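Local coordinates for hypothetical protein SpyM3_0169 (Streptococcus pyogenes, PDB 1PG6) that is of unknown function but belongs to the AIM24 family of the cupin clan, named for mitochondrial biogenesis, and carries bound calcium ions in this crystal, at residues V26-Q40 and F81-L95. Residues are numbered along the deposited sequence; the frame is centred on the assembly and turned at random.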
ATOM      1  N   VAL A  26       3.917 -12.822   6.420  1.00 12.67           N
ATOM      2  CA  VAL A  26       2.732 -13.408   5.819  1.00 12.82           C
ATOM      3  C   VAL A  26       3.189 -14.538   4.906  1.00 14.60           C
ATOM      4  O   VAL A  26       4.006 -14.336   4.009  1.00 14.62           O
ATOM      5  CB  VAL A  26       1.898 -12.369   5.010  1.00 15.83           C
ATOM      6  CG1 VAL A  26       2.748 -11.705   3.948  1.00 16.82           C
ATOM      7  CG2 VAL A  26       0.685 -13.051   4.387  1.00 13.88           C
ATOM      8  N   GLU A  27       2.691 -15.739   5.182  1.00 14.11           N
ATOM      9  CA  GLU A  27       3.026 -16.911   4.389  1.00 16.35           C
ATOM     10  C   GLU A  27       1.922 -17.054   3.355  1.00 17.60           C
ATOM     11  O   GLU A  27       0.736 -17.073   3.696  1.00 17.98           O
ATOM     12  CB  GLU A  27       3.086 -18.166   5.265  1.00 18.64           C
ATOM     13  CG  GLU A  27       4.093 -18.104   6.405  1.00 24.71           C
ATOM     14  CD  GLU A  27       4.088 -19.372   7.250  1.00 29.23           C
ATOM     15  OE1 GLU A  27       3.001 -19.777   7.713  1.00 33.96           O
ATOM     16  OE2 GLU A  27       5.167 -19.963   7.456  1.00 32.03           O
ATOM     17  N   ILE A  28       2.316 -17.154   2.092  1.00 17.59           N
ATOM     18  CA  ILE A  28       1.364 -17.254   0.994  1.00 18.87           C
ATOM     19  C   ILE A  28       1.505 -18.544   0.198  1.00 19.52           C
ATOM     20  O   ILE A  28       2.607 -18.928  -0.184  1.00 20.38           O
ATOM     21  CB  ILE A  28       1.545 -16.066   0.023  1.00 19.40           C
ATOM     22  CG1 ILE A  28       1.258 -14.749   0.755  1.00 19.54           C
ATOM     23  CG2 ILE A  28       0.630 -16.216  -1.179  1.00 17.43           C
ATOM     24  CD1 ILE A  28       1.529 -13.519  -0.088  1.00 22.28           C
ATOM     25  N   ASP A  29       0.380 -19.214  -0.038  1.00 21.59           N
ATOM     26  CA  ASP A  29       0.370 -20.443  -0.820  1.00 23.38           C
ATOM     27  C   ASP A  29      -0.241 -20.133  -2.175  1.00 24.14           C
ATOM     28  O   ASP A  29      -1.346 -19.593  -2.261  1.00 22.17           O
ATOM     29  CB  ASP A  29      -0.448 -21.542  -0.132  1.00 26.42           C
ATOM     30  CG  ASP A  29       0.262 -22.134   1.062  1.00 29.22           C
ATOM     31  OD1 ASP A  29      -0.098 -21.787   2.206  1.00 31.10           O
ATOM     32  OD2 ASP A  29       1.190 -22.944   0.854  1.00 32.12           O
ATOM     33  N   LEU A  30       0.494 -20.468  -3.229  1.00 25.31           N
ATOM     34  CA  LEU A  30       0.039 -20.230  -4.593  1.00 27.12           C
ATOM     35  C   LEU A  30      -0.176 -21.539  -5.338  1.00 28.51           C
ATOM     36  O   LEU A  30       0.684 -22.417  -5.329  1.00 28.30           O
ATOM     37  CB  LEU A  30       1.064 -19.392  -5.359  1.00 26.83           C
ATOM     38  CG  LEU A  30       1.285 -17.938  -4.932  1.00 25.13           C
ATOM     39  CD1 LEU A  30       2.365 -17.321  -5.805  1.00 26.01           C
ATOM     40  CD2 LEU A  30      -0.010 -17.161  -5.057  1.00 24.98           C
ATOM     41  N   GLU A  31      -1.333 -21.665  -5.977  1.00 31.02           N
ATOM     42  CA  GLU A  31      -1.642 -22.856  -6.753  1.00 33.41           C
ATOM     43  C   GLU A  31      -0.966 -22.708  -8.108  1.00 33.69           C
ATOM     44  O   GLU A  31      -0.448 -21.639  -8.436  1.00 33.27           O
ATOM     45  CB  GLU A  31      -3.153 -22.993  -6.948  1.00 35.36           C
ATOM     46  CG  GLU A  31      -3.878 -23.669  -5.797  1.00 39.98           C
ATOM     47  CD  GLU A  31      -5.331 -23.960  -6.123  1.00 42.37           C
ATOM     48  OE1 GLU A  31      -6.151 -23.019  -6.101  1.00 43.53           O
ATOM     49  OE2 GLU A  31      -5.650 -25.134  -6.413  1.00 44.25           O
ATOM     50  N   HIS A  32      -0.967 -23.779  -8.892  1.00 33.83           N
ATOM     51  CA  HIS A  32      -0.352 -23.736 -10.209  1.00 33.42           C
ATOM     52  C   HIS A  32      -0.958 -22.594 -11.019  1.00 31.84           C
ATOM     53  O   HIS A  32      -2.177 -22.434 -11.064  1.00 31.71           O
ATOM     54  CB  HIS A  32      -0.571 -25.060 -10.942  1.00 35.38           C
ATOM     55  CG  HIS A  32       0.021 -25.089 -12.314  1.00 37.11           C
ATOM     56  ND1 HIS A  32       1.366 -24.897 -12.548  1.00 37.34           N
ATOM     57  CD2 HIS A  32      -0.546 -25.278 -13.528  1.00 38.03           C
ATOM     58  CE1 HIS A  32       1.601 -24.965 -13.845  1.00 38.75           C
ATOM     59  NE2 HIS A  32       0.455 -25.195 -14.464  1.00 38.81           N
ATOM     60  N   GLY A  33      -0.099 -21.796 -11.648  1.00 31.20           N
ATOM     61  CA  GLY A  33      -0.572 -20.682 -12.450  1.00 29.86           C
ATOM     62  C   GLY A  33      -0.994 -19.469 -11.640  1.00 29.57           C
ATOM     63  O   GLY A  33      -1.373 -18.445 -12.208  1.00 30.03           O
ATOM     64  N   GLY A  34      -0.928 -19.576 -10.317  1.00 28.84           N
ATOM     65  CA  GLY A  34      -1.317 -18.463  -9.464  1.00 27.13           C
ATOM     66  C   GLY A  34      -0.244 -17.397  -9.352  1.00 26.19           C
ATOM     67  O   GLY A  34       0.947 -17.683  -9.479  1.00 25.19           O
ATOM     68  N   SER A  35      -0.660 -16.158  -9.112  1.00 25.00           N
ATOM     69  CA  SER A  35       0.290 -15.060  -8.987  1.00 24.27           C
ATOM     70  C   SER A  35      -0.160 -14.044  -7.951  1.00 22.90           C
ATOM     71  O   SER A  35      -1.306 -14.054  -7.499  1.00 21.25           O
ATOM     72  CB  SER A  35       0.458 -14.346 -10.329  1.00 25.25           C
ATOM     73  OG  SER A  35      -0.712 -13.618 -10.656  1.00 27.81           O
ATOM     74  N   VAL A  36       0.755 -13.156  -7.588  1.00 21.11           N
ATOM     75  CA  VAL A  36       0.450 -12.124  -6.617  1.00 19.93           C
ATOM     76  C   VAL A  36       1.368 -10.932  -6.803  1.00 17.00           C
ATOM     77  O   VAL A  36       2.560 -11.090  -7.081  1.00 17.91           O
ATOM     78  CB  VAL A  36       0.601 -12.656  -5.174  1.00 21.01           C
ATOM     79  CG1 VAL A  36       2.003 -13.199  -4.957  1.00 21.48           C
ATOM     80  CG2 VAL A  36       0.294 -11.555  -4.177  1.00 22.41           C
ATOM     81  N   TYR A  37       0.798  -9.741  -6.669  1.00 17.12           N
ATOM     82  CA  TYR A  37       1.560  -8.504  -6.773  1.00 15.83           C
ATOM     83  C   TYR A  37       2.110  -8.262  -5.373  1.00 15.94           C
ATOM     84  O   TYR A  37       1.411  -8.497  -4.385  1.00 15.25           O
ATOM     85  CB  TYR A  37       0.662  -7.324  -7.148  1.00 18.21           C
ATOM     86  CG  TYR A  37      -0.013  -7.422  -8.497  1.00 21.71           C
ATOM     87  CD1 TYR A  37      -1.262  -8.031  -8.637  1.00 24.08           C
ATOM     88  CD2 TYR A  37       0.591  -6.885  -9.633  1.00 24.77           C
ATOM     89  CE1 TYR A  37      -1.895  -8.097  -9.880  1.00 25.86           C
ATOM     90  CE2 TYR A  37      -0.032  -6.949 -10.878  1.00 25.85           C
ATOM     91  CZ  TYR A  37      -1.270  -7.552 -10.995  1.00 27.50           C
ATOM     92  OH  TYR A  37      -1.888  -7.602 -12.227  1.00 30.17           O
ATOM     93  N   LEU A  38       3.345  -7.785  -5.279  1.00 14.53           N
ATOM     94  CA  LEU A  38       3.937  -7.533  -3.970  1.00 14.87           C
ATOM     95  C   LEU A  38       4.805  -6.288  -3.898  1.00 14.45           C
ATOM     96  O   LEU A  38       5.395  -5.852  -4.891  1.00 13.75           O
ATOM     97  CB  LEU A  38       4.769  -8.735  -3.514  1.00 15.00           C
ATOM     98  CG  LEU A  38       5.869  -9.203  -4.466  1.00 16.40           C
ATOM     99  CD1 LEU A  38       7.194  -9.352  -3.735  1.00 17.42           C
ATOM    100  CD2 LEU A  38       5.444 -10.527  -5.082  1.00 16.54           C
ATOM    101  N   GLN A  39       4.857  -5.721  -2.701  1.00 14.02           N
ATOM    102  CA  GLN A  39       5.664  -4.545  -2.411  1.00 14.53           C
ATOM    103  C   GLN A  39       7.103  -4.883  -2.784  1.00 14.26           C
ATOM    104  O   GLN A  39       7.637  -5.901  -2.346  1.00 13.27           O
ATOM    105  CB  GLN A  39       5.562  -4.240  -0.916  1.00 15.00           C
ATOM    106  CG  GLN A  39       6.497  -3.172  -0.391  1.00 18.55           C
ATOM    107  CD  GLN A  39       6.427  -3.067   1.124  1.00 21.89           C
ATOM    108  OE1 GLN A  39       5.502  -2.465   1.675  1.00 25.11           O
ATOM    109  NE2 GLN A  39       7.392  -3.679   1.806  1.00 18.05           N
ATOM    110  N   GLN A  40       7.729  -4.039  -3.597  1.00 16.06           N
ATOM    111  CA  GLN A  40       9.098  -4.304  -4.010  1.00 16.81           C
ATOM    112  C   GLN A  40       9.977  -4.565  -2.794  1.00 15.10           C
ATOM    113  O   GLN A  40       9.943  -3.813  -1.823  1.00 14.24           O
ATOM    114  CB  GLN A  40       9.671  -3.123  -4.793  1.00 19.16           C
ATOM    115  CG  GLN A  40      11.028  -3.429  -5.400  1.00 23.49           C
ATOM    116  CD  GLN A  40      11.772  -2.190  -5.854  1.00 25.61           C
ATOM    117  OE1 GLN A  40      12.742  -2.281  -6.604  1.00 28.99           O
ATOM    118  NE2 GLN A  40      11.332  -1.026  -5.389  1.00 27.18           N
ATOM    119  N   PHE A  81       7.435   0.079  -8.165  1.00 23.81           N
ATOM    120  CA  PHE A  81       7.776  -0.474  -6.860  1.00 23.57           C
ATOM    121  C   PHE A  81       6.899  -1.656  -6.469  1.00 22.23           C
ATOM    122  O   PHE A  81       6.777  -2.000  -5.292  1.00 19.64           O
ATOM    123  CB  PHE A  81       7.702   0.622  -5.801  1.00 25.71           C
ATOM    124  CG  PHE A  81       8.477   1.853  -6.171  1.00 29.17           C
ATOM    125  CD1 PHE A  81       7.863   2.897  -6.853  1.00 30.74           C
ATOM    126  CD2 PHE A  81       9.836   1.942  -5.894  1.00 31.24           C
ATOM    127  CE1 PHE A  81       8.590   4.016  -7.254  1.00 32.78           C
ATOM    128  CE2 PHE A  81      10.575   3.055  -6.291  1.00 32.45           C
ATOM    129  CZ  PHE A  81       9.950   4.094  -6.974  1.00 33.06           C
ATOM    130  N   ILE A  82       6.288  -2.270  -7.475  1.00 20.68           N
ATOM    131  CA  ILE A  82       5.447  -3.436  -7.270  1.00 19.98           C
ATOM    132  C   ILE A  82       5.926  -4.533  -8.213  1.00 21.40           C
ATOM    133  O   ILE A  82       6.048  -4.318  -9.420  1.00 20.51           O
ATOM    134  CB  ILE A  82       3.962  -3.133  -7.558  1.00 18.92           C
ATOM    135  CG1 ILE A  82       3.439  -2.100  -6.556  1.00 19.01           C
ATOM    136  CG2 ILE A  82       3.144  -4.418  -7.473  1.00 18.04           C
ATOM    137  CD1 ILE A  82       1.976  -1.731  -6.750  1.00 17.81           C
ATOM    138  N   THR A  83       6.220  -5.700  -7.652  1.00 20.86           N
ATOM    139  CA  THR A  83       6.678  -6.829  -8.445  1.00 21.49           C
ATOM    140  C   THR A  83       5.620  -7.918  -8.413  1.00 21.95           C
ATOM    141  O   THR A  83       4.636  -7.820  -7.677  1.00 19.82           O
ATOM    142  CB  THR A  83       8.015  -7.386  -7.909  1.00 22.16           C
ATOM    143  OG1 THR A  83       7.863  -7.768  -6.538  1.00 22.80           O
ATOM    144  CG2 THR A  83       9.101  -6.329  -8.011  1.00 21.54           C
ATOM    145  N   GLN A  84       5.804  -8.957  -9.217  1.00 24.55           N
ATOM    146  CA  GLN A  84       4.825 -10.032  -9.242  1.00 27.21           C
ATOM    147  C   GLN A  84       5.491 -11.393  -9.171  1.00 27.66           C
ATOM    148  O   GLN A  84       6.476 -11.652  -9.859  1.00 28.03           O
ATOM    149  CB  GLN A  84       3.957  -9.920 -10.498  1.00 30.63           C
ATOM    150  CG  GLN A  84       2.746 -10.844 -10.499  1.00 35.52           C
ATOM    151  CD  GLN A  84       1.654 -10.377 -11.449  1.00 38.17           C
ATOM    152  OE1 GLN A  84       1.883 -10.218 -12.648  1.00 39.14           O
ATOM    153  NE2 GLN A  84       0.459 -10.158 -10.912  1.00 39.06           N
ATOM    154  N   ALA A  85       4.945 -12.254  -8.321  1.00 26.75           N
ATOM    155  CA  ALA A  85       5.467 -13.599  -8.146  1.00 28.11           C
ATOM    156  C   ALA A  85       4.530 -14.585  -8.831  1.00 29.18           C
ATOM    157  O   ALA A  85       3.315 -14.518  -8.653  1.00 28.59           O
ATOM    158  CB  ALA A  85       5.577 -13.923  -6.664  1.00 26.92           C
HETATM  159  N   MSE A  86       5.100 -15.480  -9.634  1.00 30.55           N
HETATM  160  CA  MSE A  86       4.319 -16.492 -10.344  1.00 33.78           C
HETATM  161  C   MSE A  86       4.714 -17.885  -9.877  1.00 31.50           C
HETATM  162  O   MSE A  86       5.883 -18.145  -9.594  1.00 31.10           O
HETATM  163  CB  MSE A  86       4.532 -16.386 -11.858  1.00 38.33           C
HETATM  164  CG  MSE A  86       3.722 -15.295 -12.534  1.00 46.12           C
HETATM  165 SE   MSE A  86       4.356 -13.513 -12.182  1.00 56.48          SE
HETATM  166  CE  MSE A  86       5.154 -13.145 -13.907  1.00 54.23           C
ATOM    167  N   SER A  87       3.737 -18.782  -9.809  1.00 30.97           N
ATOM    168  CA  SER A  87       3.986 -20.145  -9.361  1.00 31.28           C
ATOM    169  C   SER A  87       3.741 -21.186 -10.450  1.00 32.52           C
ATOM    170  O   SER A  87       2.740 -21.136 -11.165  1.00 30.80           O
ATOM    171  CB  SER A  87       3.105 -20.459  -8.149  1.00 31.93           C
ATOM    172  OG  SER A  87       3.407 -21.731  -7.605  1.00 31.54           O
ATOM    173  N   ASN A  88       4.676 -22.124 -10.564  1.00 33.54           N
ATOM    174  CA  ASN A  88       4.589 -23.212 -11.530  1.00 35.17           C
ATOM    175  C   ASN A  88       4.353 -24.454 -10.678  1.00 35.08           C
ATOM    176  O   ASN A  88       5.298 -25.117 -10.252  1.00 36.17           O
ATOM    177  CB  ASN A  88       5.903 -23.330 -12.308  1.00 36.47           C
ATOM    178  CG  ASN A  88       5.792 -24.242 -13.516  1.00 38.81           C
ATOM    179  OD1 ASN A  88       6.697 -24.298 -14.348  1.00 40.15           O
ATOM    180  ND2 ASN A  88       4.682 -24.963 -13.618  1.00 38.46           N
ATOM    181  N   GLY A  89       3.083 -24.753 -10.428  1.00 35.96           N
ATOM    182  CA  GLY A  89       2.725 -25.880  -9.587  1.00 35.61           C
ATOM    183  C   GLY A  89       2.393 -25.285  -8.231  1.00 35.93           C
ATOM    184  O   GLY A  89       2.229 -24.069  -8.130  1.00 35.88           O
ATOM    185  N   ASP A  90       2.284 -26.105  -7.191  1.00 35.75           N
ATOM    186  CA  ASP A  90       1.985 -25.575  -5.863  1.00 34.99           C
ATOM    187  C   ASP A  90       3.243 -24.934  -5.289  1.00 32.78           C
ATOM    188  O   ASP A  90       4.268 -25.595  -5.135  1.00 31.86           O
ATOM    189  CB  ASP A  90       1.494 -26.684  -4.926  1.00 37.21           C
ATOM    190  CG  ASP A  90       0.119 -27.202  -5.303  1.00 39.40           C
ATOM    191  OD1 ASP A  90      -0.813 -26.380  -5.444  1.00 40.22           O
ATOM    192  OD2 ASP A  90      -0.033 -28.431  -5.450  1.00 39.94           O
ATOM    193  N   GLY A  91       3.166 -23.642  -4.982  1.00 30.48           N
ATOM    194  CA  GLY A  91       4.325 -22.953  -4.444  1.00 25.94           C
ATOM    195  C   GLY A  91       4.047 -22.147  -3.190  1.00 24.58           C
ATOM    196  O   GLY A  91       2.894 -21.901  -2.839  1.00 20.90           O
ATOM    197  N   LYS A  92       5.115 -21.727  -2.521  1.00 23.94           N
ATOM    198  CA  LYS A  92       4.991 -20.952  -1.297  1.00 23.27           C
ATOM    199  C   LYS A  92       5.978 -19.796  -1.254  1.00 21.70           C
ATOM    200  O   LYS A  92       7.047 -19.848  -1.859  1.00 20.87           O
ATOM    201  CB  LYS A  92       5.237 -21.845  -0.077  1.00 26.25           C
ATOM    202  CG  LYS A  92       4.295 -23.026   0.058  1.00 29.99           C
ATOM    203  CD  LYS A  92       4.649 -23.856   1.282  1.00 33.42           C
ATOM    204  CE  LYS A  92       3.766 -25.090   1.401  1.00 36.36           C
ATOM    205  NZ  LYS A  92       4.115 -25.895   2.606  1.00 39.36           N
ATOM    206  N   LEU A  93       5.610 -18.738  -0.544  1.00 19.28           N
ATOM    207  CA  LEU A  93       6.502 -17.602  -0.394  1.00 17.00           C
ATOM    208  C   LEU A  93       6.088 -16.866   0.866  1.00 16.18           C
ATOM    209  O   LEU A  93       4.966 -17.021   1.346  1.00 17.32           O
ATOM    210  CB  LEU A  93       6.445 -16.668  -1.608  1.00 19.20           C
ATOM    211  CG  LEU A  93       5.220 -15.800  -1.877  1.00 19.93           C
ATOM    212  CD1 LEU A  93       5.631 -14.614  -2.744  1.00 20.40           C
ATOM    213  CD2 LEU A  93       4.128 -16.611  -2.557  1.00 21.92           C
ATOM    214  N   ALA A  94       7.006 -16.084   1.414  1.00 14.51           N
ATOM    215  CA  ALA A  94       6.727 -15.331   2.626  1.00 12.15           C
ATOM    216  C   ALA A  94       7.146 -13.893   2.383  1.00 11.82           C
ATOM    217  O   ALA A  94       8.191 -13.642   1.786  1.00 12.21           O
ATOM    218  CB  ALA A  94       7.507 -15.922   3.805  1.00 13.05           C
ATOM    219  N   LEU A  95       6.318 -12.961   2.839  1.00  9.67           N
ATOM    220  CA  LEU A  95       6.585 -11.538   2.672  1.00 10.02           C
ATOM    221  C   LEU A  95       6.695 -10.846   4.014  1.00 11.03           C
ATOM    222  O   LEU A  95       6.107 -11.286   5.004  1.00 11.73           O
ATOM    223  CB  LEU A  95       5.447 -10.860   1.908  1.00  9.77           C
ATOM    224  CG  LEU A  95       5.020 -11.431   0.560  1.00 11.32           C
ATOM    225  CD1 LEU A  95       3.878 -10.579  -0.010  1.00  8.97           C
ATOM    226  CD2 LEU A  95       6.215 -11.454  -0.372  1.00 10.78           C
TER
HETATM  227  O   HOH W   1       1.492 -24.231  -1.602  1.00 38.06           O
HETATM  228  O   HOH W   2      -2.269 -26.487  -7.723  1.00 44.76           O
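Leu38 sits opposite Thr83 in an antiparallel hydrogen-bonded pair, and its side chain shows how the interior is filled. CB approaches CD1 of Leu95; CG sits between the backbone N and the carbonyl carbon (chi1 55°), 3.2 Å from OG1 of Thr83. CD1 then lies near that same OG1 and CD2 of Leu95, while CD2 is equally near N and CB of Ala85 (3.7 Å each). Leu95 comes from the other sheet, where Ile28 meets it too, CD1 to CD1. Leu30 lays its CD1 3.8 Å from CD2 of Leu93.

On the other face of the sheet, Tyr37 carries the amide of Gln84 over its ring: NE2 stands 3.0 Å above the plane at the centre, the planes 41° apart. Strand 120-124 flanks 35-39 on the far side.

Where the chain crosses between the sheets, in the type II turn from Glu31 to Gly34, Gly33 N donates a hydrogen bond to Ser87 O. Ser87 OG donates to Gly89 O at 2.7 Å, spanning its own bend, and water joins Asp29 OD2 to Gly91 O.

Two beta arches thus run side by side, and their strand pairs, 26-30/91-95 and 35-39/82-87, face each other across an apolar interior, a beta-sandwich arrangement consistent with the cupin clan.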